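Local coordinates for protein AGR_C_1268p (Agrobacterium tumefaciens str. C58, PDB 2GHS) that probably binds a divalent metal cation and hydrolyses sugar lactones, as expected of a regucalcin-like beta-propeller of the SMP-30 family, at residues V42-P47 with G81-H86; A160-H165 with V171-A176; A252-R255 with N261-A264. All blocks are in the same frame, centred on the assembly; numbering follows the deposited sequence.

Following the chain from the N terminus, contact 1 comes first: it ties residues 42-47, at the end of strand 41-44, to strand 82-87, so a long loop holding three strands of one propeller sheet closes between two neighbouring sheets. Contacts 2 and 3 are local. Each pairs the two strands of a beta hairpin, 161-167 with 170-186 and 252-256 with 262-267, and each carries a classic beta bulge. The three follow one another in series, with none nested or crossing. Contacts 1 and 2 lie on opposite sides of the chain's centre, their centres about 32 Å apart; the centre of contact 3 is about 27 Å from the centre of each.

Contact 1: residues V42-P47 with G81-H86; sequences VLDETP and GRKTVH
Asp44 and Lys83 face each other from backbones that stay well apart, their CA atoms 8.1 Å from one another, where the chain of 42-47 has turned a corner at Leu43 and 81-86 runs as an edge strand of the next sheet. The meeting is made by side chains. CG lies trans to the main-chain nitrogen in both residues (chi1 179° in Asp44, -177° in Lys83), which sends both into the space between the segments, where they cross at about a right angle. The lysine chain then bends at chi2 and chi4, and its ammonium swings over the carboxylate: Lys83 NZ lies 2.8 Å from Asp44 OD2 in a salt bridge, coming in from above the carboxylate plane. The other carboxylate oxygen turns back on its own segment. Asp44 OD1 accepts from Thr46 N at 3.1 Å, an Asx turn, and from Thr46 OG1 at 3.0 Å. Both donors reach it from the same face, the amide from high above the plane and the hydroxyl on the syn side. A water closes the circuit, accepting from Lys83 NZ at 2.8 Å and donating to Thr46 OG1 at 3.1 Å. Trp65 of strand 62-67 touches both charged side chains, and Lys83 NZ has a further hydrogen bond to His74 ND1. With only 100 Å² buried between the segments, this is a polar clasp between neighbouring propeller sheets. The carboxylate is gripped at both oxygens, and the two bonds from Thr46 help fix its rotation, with OD2 turned to the lysine. Although Asp44 is buried, the ammonium and the two donors from Thr46 would probably favour its ionised form.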
ATOM      1  N   VAL A  42      10.489  -8.984  13.634  1.00  9.34           N
ATOM      2  CA  VAL A  42       9.120  -8.538  13.887  1.00  8.23           C
ATOM      3  C   VAL A  42       9.162  -7.131  14.425  1.00  8.85           C
ATOM      4  O   VAL A  42       9.728  -6.892  15.463  1.00 11.15           O
ATOM      5  CB  VAL A  42       8.366  -9.476  14.858  1.00  8.79           C
ATOM      6  CG1 VAL A  42       6.951  -8.987  15.137  1.00  8.18           C
ATOM      7  CG2 VAL A  42       8.348 -10.907  14.313  1.00 13.78           C
ATOM      8  N   LEU A  43       8.500  -6.216  13.726  1.00  7.69           N
ATOM      9  CA  LEU A  43       8.381  -4.821  14.161  1.00  9.94           C
ATOM     10  C   LEU A  43       7.239  -4.609  15.130  1.00  9.88           C
ATOM     11  O   LEU A  43       7.339  -3.735  16.010  1.00 10.03           O
ATOM     12  CB  LEU A  43       8.198  -3.892  12.976  1.00 10.22           C
ATOM     13  CG  LEU A  43       9.388  -3.723  12.048  1.00 12.29           C
ATOM     14  CD1 LEU A  43       9.036  -2.810  10.898  1.00 13.78           C
ATOM     15  CD2 LEU A  43      10.576  -3.212  12.816  1.00 17.57           C
ATOM     16  N   ASP A  44       6.166  -5.356  14.958  1.00 10.22           N
ATOM     17  CA  ASP A  44       5.022  -5.272  15.838  1.00 10.80           C
ATOM     18  C   ASP A  44       4.432  -6.669  15.968  1.00 11.89           C
ATOM     19  O   ASP A  44       4.059  -7.287  14.980  1.00  9.99           O
ATOM     20  CB  ASP A  44       3.995  -4.254  15.280  1.00 10.36           C
ATOM     21  CG  ASP A  44       2.742  -4.115  16.147  1.00 14.73           C
ATOM     22  OD1 ASP A  44       2.758  -4.472  17.337  1.00 14.70           O
ATOM     23  OD2 ASP A  44       1.712  -3.658  15.627  1.00 14.30           O
ATOM     24  N   GLU A  45       4.355  -7.134  17.206  1.00 11.10           N
ATOM     25  CA  GLU A  45       3.812  -8.442  17.539  1.00 12.49           C
ATOM     26  C   GLU A  45       2.291  -8.506  17.559  1.00 15.22           C
ATOM     27  O   GLU A  45       1.726  -9.589  17.649  1.00 16.33           O
ATOM     28  CB  GLU A  45       4.381  -8.900  18.878  1.00 15.62           C
ATOM     29  CG  GLU A  45       5.917  -9.013  18.914  1.00 17.37           C
ATOM     30  CD  GLU A  45       6.499 -10.318  18.335  1.00 28.33           C
ATOM     31  OE1 GLU A  45       5.702 -11.185  17.898  1.00 22.41           O
ATOM     32  OE2 GLU A  45       7.764 -10.465  18.330  1.00 27.98           O
ATOM     33  N   THR A  46       1.609  -7.369  17.443  1.00 12.88           N
ATOM     34  CA  THR A  46       0.150  -7.365  17.379  1.00 15.20           C
ATOM     35  C   THR A  46      -0.283  -7.846  16.022  1.00 14.67           C
ATOM     36  O   THR A  46       0.139  -7.280  15.034  1.00 15.26           O
ATOM     37  CB  THR A  46      -0.402  -5.938  17.522  1.00 16.26           C
ATOM     38  OG1 THR A  46       0.213  -5.308  18.637  1.00 24.46           O
ATOM     39  CG2 THR A  46      -1.902  -5.929  17.691  1.00 14.85           C
ATOM     40  N   PRO A  47      -1.115  -8.884  15.961  1.00 12.32           N
ATOM     41  CA  PRO A  47      -1.599  -9.325  14.641  1.00 13.38           C
ATOM     42  C   PRO A  47      -2.707  -8.464  14.099  1.00 11.66           C
ATOM     43  O   PRO A  47      -3.659  -8.116  14.816  1.00 13.42           O
ATOM     44  CB  PRO A  47      -2.085 -10.766  14.884  1.00 17.17           C
ATOM     45  CG  PRO A  47      -2.245 -10.894  16.367  1.00 17.40           C
ATOM     46  CD  PRO A  47      -1.645  -9.714  17.070  1.00 15.54           C
ATOM     47  N   GLY A  81      10.365   1.768  19.522  1.00 15.10           N
ATOM     48  CA  GLY A  81       9.367   0.695  19.503  1.00 16.44           C
ATOM     49  C   GLY A  81       8.020   1.082  20.114  1.00 15.08           C
ATOM     50  O   GLY A  81       7.165   0.230  20.294  1.00 19.03           O
ATOM     51  N   ARG A  82       7.844   2.354  20.440  1.00 13.85           N
ATOM     52  CA  ARG A  82       6.618   2.846  21.028  1.00 13.45           C
ATOM     53  C   ARG A  82       5.460   2.737  20.019  1.00 11.97           C
ATOM     54  O   ARG A  82       5.525   3.308  18.922  1.00  8.19           O
ATOM     55  CB  ARG A  82       6.786   4.311  21.403  1.00 13.04           C
ATOM     56  CG  ARG A  82       5.513   4.968  21.944  1.00 19.51           C
ATOM     57  N   LYS A  83       4.399   2.048  20.427  1.00 12.11           N
ATOM     58  CA  LYS A  83       3.258   1.755  19.551  1.00 12.32           C
ATOM     59  C   LYS A  83       1.997   2.489  20.037  1.00 11.65           C
ATOM     60  O   LYS A  83       1.709   2.483  21.239  1.00 10.06           O
ATOM     61  CB  LYS A  83       3.068   0.253  19.617  1.00 14.54           C
ATOM     62  CG  LYS A  83       2.031  -0.308  18.762  1.00 18.72           C
ATOM     63  CD  LYS A  83       2.448  -0.255  17.302  1.00 17.71           C
ATOM     64  CE  LYS A  83       1.217  -0.297  16.438  1.00 12.89           C
ATOM     65  NZ  LYS A  83       0.361  -1.485  16.726  1.00 10.72           N
ATOM     66  N   THR A  84       1.258   3.122  19.133  1.00 10.29           N
ATOM     67  CA  THR A  84      -0.003   3.776  19.453  1.00 10.94           C
ATOM     68  C   THR A  84      -1.047   3.338  18.461  1.00  9.69           C
ATOM     69  O   THR A  84      -0.749   3.169  17.281  1.00 10.15           O
ATOM     70  CB  THR A  84       0.161   5.300  19.417  1.00 12.00           C
ATOM     71  OG1 THR A  84       1.268   5.673  20.243  1.00 15.84           O
ATOM     72  CG2 THR A  84      -1.111   6.048  19.928  1.00 16.23           C
ATOM     73  N   VAL A  85      -2.257   3.096  18.932  1.00  8.18           N
ATOM     74  CA  VAL A  85      -3.343   2.712  18.015  1.00  9.58           C
ATOM     75  C   VAL A  85      -4.457   3.754  18.080  1.00 10.28           C
ATOM     76  O   VAL A  85      -4.923   4.104  19.159  1.00 11.45           O
ATOM     77  CB  VAL A  85      -3.946   1.352  18.357  1.00 10.46           C
ATOM     78  CG1 VAL A  85      -4.966   1.001  17.291  1.00 13.39           C
ATOM     79  CG2 VAL A  85      -2.863   0.275  18.486  1.00 15.29           C
ATOM     80  N   HIS A  86      -4.856   4.258  16.923  1.00  9.48           N
ATOM     81  CA  HIS A  86      -5.822   5.356  16.840  1.00  7.66           C
ATOM     82  C   HIS A  86      -7.090   4.804  16.204  1.00  9.46           C
ATOM     83  O   HIS A  86      -7.038   4.225  15.144  1.00  9.51           O
ATOM     84  CB  HIS A  86      -5.291   6.501  15.991  1.00 10.85           C
ATOM     85  CG  HIS A  86      -3.957   7.018  16.436  1.00 10.35           C
ATOM     86  ND1 HIS A  86      -3.821   7.945  17.446  1.00 12.29           N
ATOM     87  CD2 HIS A  86      -2.694   6.721  16.023  1.00  8.01           C
ATOM     88  CE1 HIS A  86      -2.534   8.211  17.624  1.00 11.17           C
ATOM     89  NE2 HIS A  86      -1.831   7.479  16.778  1.00 10.28           N
TER
HETATM   90  O   HOH W   1      -0.690  -2.410  19.105  1.00 25.53           O

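Contact 2: residues A160-H165 with V171-A176; sequences AGSIYH and VTKLFA
Ile163 and Phe175, and beyond a bulge Tyr164 with Lys173 and His165 with Thr172, pair antiparallel strands. Packing is tightest along the backbone: Ile163 O takes both Leu174 N at 2.8 Å and Phe175 N at 3.2 Å, while His165 N reaches Thr172 O at 2.8 Å almost straight (176°). On the face carrying Ile163, His165 and Phe175, the edge of the Phe175 ring lies against Ile163 CB, and Leu174 CG leans on His165 CB at 3.8 Å. Because Leu174 and Phe175 both face Ile163, this is a classic beta bulge, set in the hairpin of strand 161-167 and the first part of strand 170-186, in a beta-propeller; strand 147-153 flanks it beyond 161-167. On the other face Val171 CG1 packs closely on Tyr164 CD2 at 3.6 Å, and Tyr164 OH is bonded to Glu128, a ligand of the potassium ion. The exposed Lys173 is looser: it crosses the ring obliquely, and the bend at chi3 brings CE to Tyr164 OH and NZ to Ser162 OG, a weak hydrogen bond. Toward the hairpin turn one water lies 2.8 Å from both His165 ND1 and Thr172 OG1, while His165 NE2 bonds to Thr212 O.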
ATOM      1  N   ALA A 160     -16.255  -3.830  -9.669  1.00 10.76           N
ATOM      2  CA  ALA A 160     -16.940  -2.766  -8.930  1.00  8.44           C
ATOM      3  C   ALA A 160     -16.016  -1.610  -8.572  1.00 10.73           C
ATOM      4  O   ALA A 160     -16.471  -0.511  -8.185  1.00 10.68           O
ATOM      5  CB  ALA A 160     -17.592  -3.348  -7.647  1.00 10.12           C
ATOM      6  N   GLY A 161     -14.722  -1.865  -8.649  1.00  7.43           N
ATOM      7  CA  GLY A 161     -13.713  -0.865  -8.243  1.00  8.20           C
ATOM      8  C   GLY A 161     -13.139  -0.011  -9.367  1.00 11.00           C
ATOM      9  O   GLY A 161     -13.381  -0.240 -10.542  1.00  9.16           O
ATOM     10  N   SER A 162     -12.390   0.993  -8.950  1.00  9.86           N
ATOM     11  CA  SER A 162     -11.759   1.987  -9.808  1.00  8.24           C
ATOM     12  C   SER A 162     -10.452   2.489  -9.176  1.00  8.11           C
ATOM     13  O   SER A 162     -10.190   2.235  -7.994  1.00  7.33           O
ATOM     14  CB  SER A 162     -12.686   3.189  -9.955  1.00 12.09           C
ATOM     15  OG  SER A 162     -13.943   2.781 -10.481  1.00 11.09           O
ATOM     16  N   ILE A 163      -9.675   3.201  -9.973  1.00  7.34           N
ATOM     17  CA  ILE A 163      -8.506   3.952  -9.519  1.00  8.31           C
ATOM     18  C   ILE A 163      -8.763   5.401  -9.868  1.00  6.28           C
ATOM     19  O   ILE A 163      -9.102   5.744 -11.012  1.00  8.53           O
ATOM     20  CB  ILE A 163      -7.188   3.450 -10.099  1.00  6.60           C
ATOM     21  CG1 ILE A 163      -6.942   2.053  -9.534  1.00  9.71           C
ATOM     22  CG2 ILE A 163      -6.038   4.377  -9.740  1.00  8.97           C
ATOM     23  CD1 ILE A 163      -5.721   1.340 -10.114  1.00 12.27           C
ATOM     24  N   TYR A 164      -8.623   6.226  -8.838  1.00  7.03           N
ATOM     25  CA  TYR A 164      -8.766   7.690  -8.950  1.00  9.14           C
ATOM     26  C   TYR A 164      -7.472   8.440  -8.695  1.00  8.50           C
ATOM     27  O   TYR A 164      -6.618   7.983  -7.943  1.00  8.64           O
ATOM     28  CB  TYR A 164      -9.775   8.201  -7.921  1.00  9.37           C
ATOM     29  CG  TYR A 164     -11.175   7.597  -8.029  1.00  6.39           C
ATOM     30  CD1 TYR A 164     -11.478   6.407  -7.408  1.00  9.87           C
ATOM     31  CD2 TYR A 164     -12.171   8.218  -8.748  1.00  6.25           C
ATOM     32  CE1 TYR A 164     -12.747   5.859  -7.480  1.00 12.85           C
ATOM     33  CE2 TYR A 164     -13.430   7.676  -8.837  1.00  9.33           C
ATOM     34  CZ  TYR A 164     -13.714   6.494  -8.186  1.00  9.10           C
ATOM     35  OH  TYR A 164     -15.003   5.957  -8.281  1.00 10.14           O
ATOM     36  N   HIS A 165      -7.403   9.634  -9.291  1.00  9.70           N
ATOM     37  CA  HIS A 165      -6.346  10.616  -9.099  1.00  8.92           C
ATOM     38  C   HIS A 165      -6.942  11.738  -8.303  1.00 10.81           C
ATOM     39  O   HIS A 165      -8.054  12.197  -8.629  1.00 10.26           O
ATOM     40  CB  HIS A 165      -5.954  11.083 -10.491  1.00  9.59           C
ATOM     41  CG  HIS A 165      -4.968  12.201 -10.557  1.00  8.81           C
ATOM     42  ND1 HIS A 165      -5.334  13.529 -10.488  1.00 10.44           N
ATOM     43  CD2 HIS A 165      -3.643  12.195 -10.851  1.00  6.99           C
ATOM     44  CE1 HIS A 165      -4.262  14.287 -10.681  1.00  9.75           C
ATOM     45  NE2 HIS A 165      -3.223  13.503 -10.901  1.00  9.54           N
ATOM     46  N   VAL A 171     -11.080  15.122  -7.597  1.00 12.07           N
ATOM     47  CA  VAL A 171     -11.012  13.667  -7.858  1.00 10.50           C
ATOM     48  C   VAL A 171     -11.364  13.352  -9.323  1.00 14.19           C
ATOM     49  O   VAL A 171     -12.422  13.789  -9.815  1.00 13.36           O
ATOM     50  CB  VAL A 171     -11.964  12.931  -6.885  1.00 11.23           C
ATOM     51  CG1 VAL A 171     -11.927  11.431  -7.137  1.00 17.97           C
ATOM     52  CG2 VAL A 171     -11.581  13.223  -5.425  1.00 15.64           C
ATOM     53  N   THR A 172     -10.478  12.617 -10.007  1.00 10.61           N
ATOM     54  CA  THR A 172     -10.635  12.225 -11.424  1.00 12.21           C
ATOM     55  C   THR A 172     -10.481  10.705 -11.561  1.00 12.52           C
ATOM     56  O   THR A 172      -9.460  10.172 -11.094  1.00 11.10           O
ATOM     57  CB  THR A 172      -9.543  12.869 -12.296  1.00 12.87           C
ATOM     58  OG1 THR A 172      -9.601  14.286 -12.161  1.00 18.38           O
ATOM     59  CG2 THR A 172      -9.713  12.498 -13.756  1.00 19.85           C
ATOM     60  N   LYS A 173     -11.460   9.998 -12.147  1.00 10.99           N
ATOM     61  CA  LYS A 173     -11.318   8.549 -12.332  1.00  8.96           C
ATOM     62  C   LYS A 173     -10.320   8.276 -13.469  1.00  9.59           C
ATOM     63  O   LYS A 173     -10.386   8.880 -14.517  1.00 10.66           O
ATOM     64  CB  LYS A 173     -12.662   7.863 -12.624  1.00 10.83           C
ATOM     65  CG  LYS A 173     -12.577   6.351 -12.582  1.00 14.04           C
ATOM     66  CD  LYS A 173     -13.887   5.690 -12.951  1.00 15.72           C
ATOM     67  CE  LYS A 173     -14.895   5.721 -11.878  1.00 21.14           C
ATOM     68  NZ  LYS A 173     -15.944   4.727 -12.238  1.00 23.85           N
ATOM     69  N   LEU A 174      -9.368   7.396 -13.211  1.00  8.40           N
ATOM     70  CA  LEU A 174      -8.343   7.013 -14.169  1.00  7.48           C
ATOM     71  C   LEU A 174      -8.657   5.676 -14.848  1.00  8.18           C
ATOM     72  O   LEU A 174      -8.486   5.548 -16.069  1.00  8.95           O
ATOM     73  CB  LEU A 174      -6.982   6.893 -13.500  1.00  6.49           C
ATOM     74  CG  LEU A 174      -6.398   8.170 -12.943  1.00  8.22           C
ATOM     75  CD1 LEU A 174      -4.961   7.947 -12.551  1.00 13.20           C
ATOM     76  CD2 LEU A 174      -6.516   9.329 -13.901  1.00 11.50           C
ATOM     77  N   PHE A 175      -9.064   4.694 -14.049  1.00  7.34           N
ATOM     78  CA  PHE A 175      -9.269   3.313 -14.493  1.00 10.63           C
ATOM     79  C   PHE A 175     -10.515   2.756 -13.846  1.00 11.33           C
ATOM     80  O   PHE A 175     -10.759   2.976 -12.655  1.00  9.66           O
ATOM     81  CB  PHE A 175      -8.029   2.451 -14.169  1.00 10.41           C
ATOM     82  CG  PHE A 175      -6.789   2.942 -14.840  1.00 11.97           C
ATOM     83  CD1 PHE A 175      -6.641   2.781 -16.206  1.00 16.70           C
ATOM     84  CD2 PHE A 175      -5.803   3.588 -14.132  1.00 11.02           C
ATOM     85  CE1 PHE A 175      -5.531   3.276 -16.847  1.00 15.28           C
ATOM     86  CE2 PHE A 175      -4.672   4.091 -14.794  1.00 14.09           C
ATOM     87  CZ  PHE A 175      -4.566   3.921 -16.148  1.00 16.51           C
ATOM     88  N   ALA A 176     -11.322   2.062 -14.632  1.00 12.19           N
ATOM     89  CA  ALA A 176     -12.565   1.477 -14.144  1.00 12.17           C
ATOM     90  C   ALA A 176     -12.545  -0.044 -14.243  1.00 12.08           C
ATOM     91  O   ALA A 176     -11.602  -0.653 -14.771  1.00 11.59           O
ATOM     92  CB  ALA A 176     -13.718   2.013 -14.937  1.00 16.31           C
TER
HETATM   93  O   HOH W   2      -7.709  14.912 -10.197  1.00 13.50           O

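Contact 3: residues A252-R255 with N261-A264; sequences AVDR and NHIA
Arg255 and Ala264 form the one bridge between these two segments, an antiparallel hydrogen-bonded pair. Among the backbone bonds, Arg255 N meets Ala264 O at 2.9 Å and nearly straight (177°). In return, Arg255 O accepts from Ile263 N at 2.9 Å and more weakly from Ala264 N at 3.4 Å. Two successive residues thus face Arg255, a classic beta bulge, which is consistent with the strong twist between the short strand segments, whose directions stand at 124° to each other. A CA-H...O contact from Asp254 CA to Ala264 O adds to the pairing.

The polar side-chain contact lies between Asp254 and His262. With CG of His262 anti to the backbone N (chi1 -171°), the imidazole reaches back across the gap, and its NE2 comes 2.8 Å from Asp254 OD1. The bond is weak because it is strongly bent, and ring and carboxylate planes stand nearly perpendicular. The same ring presents its edge to the main chain, His262 CD2 lying 3.4 Å from Arg255 O in the ring plane.

The apolar part is Ile263 against Arg255. The arginine chain is extended from CG to NE, and Ile263 CD1 sits over one face of its guanidinium, 3.8 Å from Arg255 NE. The stronger polar partners lie outside: Arg265 NE makes a salt bridge to Asp254 OD1, while Tyr266 OH and His242 ND1 hold Arg255 at NH1 and NE.

Around the hairpin, the His262 ring stacks on that of Tyr256, and strand 243-248 flanks one side, through Asp254 and Asn245. On the other side the short strand 34-36 runs parallel to 262-267, Ile263 bonding to Thr34, so the N-terminal strand completes this propeller sheet.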
ATOM      1  N   ALA A 252       5.566 -13.680   0.894  1.00  8.24           N
ATOM      2  CA  ALA A 252       6.668 -13.218   0.028  1.00  9.81           C
ATOM      3  C   ALA A 252       6.519 -11.805  -0.426  1.00  9.92           C
ATOM      4  O   ALA A 252       5.382 -11.326  -0.640  1.00 10.81           O
ATOM      5  CB  ALA A 252       6.734 -14.091  -1.176  1.00 14.94           C
ATOM      6  N   VAL A 253       7.671 -11.164  -0.625  1.00 10.84           N
ATOM      7  CA  VAL A 253       7.780  -9.974  -1.431  1.00 10.10           C
ATOM      8  C   VAL A 253       8.618 -10.367  -2.655  1.00  8.70           C
ATOM      9  O   VAL A 253       9.727 -10.913  -2.516  1.00  9.54           O
ATOM     10  CB  VAL A 253       8.432  -8.793  -0.645  1.00 11.63           C
ATOM     11  CG1 VAL A 253       8.603  -7.543  -1.544  1.00 13.10           C
ATOM     12  CG2 VAL A 253       7.554  -8.425   0.550  1.00 12.92           C
ATOM     13  N   ASP A 254       8.026 -10.166  -3.826  1.00  7.80           N
ATOM     14  CA  ASP A 254       8.668 -10.463  -5.097  1.00  9.18           C
ATOM     15  C   ASP A 254       9.291  -9.191  -5.653  1.00  9.38           C
ATOM     16  O   ASP A 254       8.656  -8.119  -5.674  1.00 11.23           O
ATOM     17  CB  ASP A 254       7.627 -11.003  -6.068  1.00  8.65           C
ATOM     18  CG  ASP A 254       7.227 -12.417  -5.731  1.00 13.24           C
ATOM     19  OD1 ASP A 254       8.153 -13.212  -5.349  1.00 11.51           O
ATOM     20  OD2 ASP A 254       6.023 -12.751  -5.825  1.00 12.26           O
ATOM     21  N   ARG A 255      10.495  -9.332  -6.175  1.00  6.73           N
ATOM     22  CA  ARG A 255      11.211  -8.233  -6.799  1.00  7.21           C
ATOM     23  C   ARG A 255      11.394  -8.492  -8.307  1.00  8.31           C
ATOM     24  O   ARG A 255      11.816  -9.566  -8.746  1.00  8.30           O
ATOM     25  CB  ARG A 255      12.550  -8.064  -6.121  1.00  6.84           C
ATOM     26  CG  ARG A 255      13.459  -7.008  -6.679  1.00  8.50           C
ATOM     27  CD  ARG A 255      14.828  -7.091  -5.975  1.00 10.17           C
ATOM     28  NE  ARG A 255      15.812  -6.085  -6.410  1.00  8.98           N
ATOM     29  CZ  ARG A 255      17.032  -6.042  -5.906  1.00  8.52           C
ATOM     30  NH1 ARG A 255      17.409  -6.915  -4.983  1.00  9.18           N
ATOM     31  NH2 ARG A 255      17.878  -5.130  -6.314  1.00  8.58           N
ATOM     32  N   ASN A 261      11.374  -8.873 -15.310  1.00 10.48           N
ATOM     33  CA  ASN A 261      11.817 -10.208 -14.896  1.00 11.24           C
ATOM     34  C   ASN A 261      11.732 -10.356 -13.379  1.00 10.19           C
ATOM     35  O   ASN A 261      12.088  -9.446 -12.648  1.00  8.55           O
ATOM     36  CB  ASN A 261      13.261 -10.466 -15.321  1.00 12.24           C
ATOM     37  CG  ASN A 261      13.464 -10.309 -16.812  1.00 21.62           C
ATOM     38  OD1 ASN A 261      12.761 -10.945 -17.592  1.00 18.51           O
ATOM     39  ND2 ASN A 261      14.412  -9.460 -17.211  1.00 19.17           N
ATOM     40  N   HIS A 262      11.238 -11.498 -12.930  1.00 10.11           N
ATOM     41  CA  HIS A 262      11.161 -11.852 -11.525  1.00  9.99           C
ATOM     42  C   HIS A 262      12.502 -12.353 -11.047  1.00  9.96           C
ATOM     43  O   HIS A 262      12.885 -13.501 -11.310  1.00 10.94           O
ATOM     44  CB  HIS A 262      10.102 -12.932 -11.330  1.00  9.07           C
ATOM     45  CG  HIS A 262       9.797 -13.225  -9.899  1.00 10.00           C
ATOM     46  ND1 HIS A 262       9.138 -14.369  -9.506  1.00 15.07           N
ATOM     47  CD2 HIS A 262      10.075 -12.542  -8.764  1.00 11.93           C
ATOM     48  CE1 HIS A 262       9.052 -14.391  -8.187  1.00 13.57           C
ATOM     49  NE2 HIS A 262       9.594 -13.282  -7.711  1.00 10.35           N
ATOM     50  N   ILE A 263      13.245 -11.478 -10.371  1.00  9.74           N
ATOM     51  CA  ILE A 263      14.623 -11.811 -10.019  1.00  7.92           C
ATOM     52  C   ILE A 263      14.822 -12.334  -8.597  1.00  6.39           C
ATOM     53  O   ILE A 263      15.838 -12.994  -8.323  1.00  7.67           O
ATOM     54  CB  ILE A 263      15.612 -10.665 -10.284  1.00 10.31           C
ATOM     55  CG1 ILE A 263      15.345  -9.498  -9.327  1.00  9.58           C
ATOM     56  CG2 ILE A 263      15.629 -10.228 -11.760  1.00 13.81           C
ATOM     57  CD1 ILE A 263      16.471  -8.513  -9.320  1.00 15.60           C
ATOM     58  N   ALA A 264      13.881 -12.077  -7.691  1.00  7.30           N
ATOM     59  CA  ALA A 264      14.001 -12.544  -6.327  1.00  6.50           C
ATOM     60  C   ALA A 264      12.647 -12.671  -5.647  1.00  6.62           C
ATOM     61  O   ALA A 264      11.680 -11.939  -5.988  1.00  8.59           O
ATOM     62  CB  ALA A 264      14.870 -11.625  -5.508  1.00  7.72           C
TER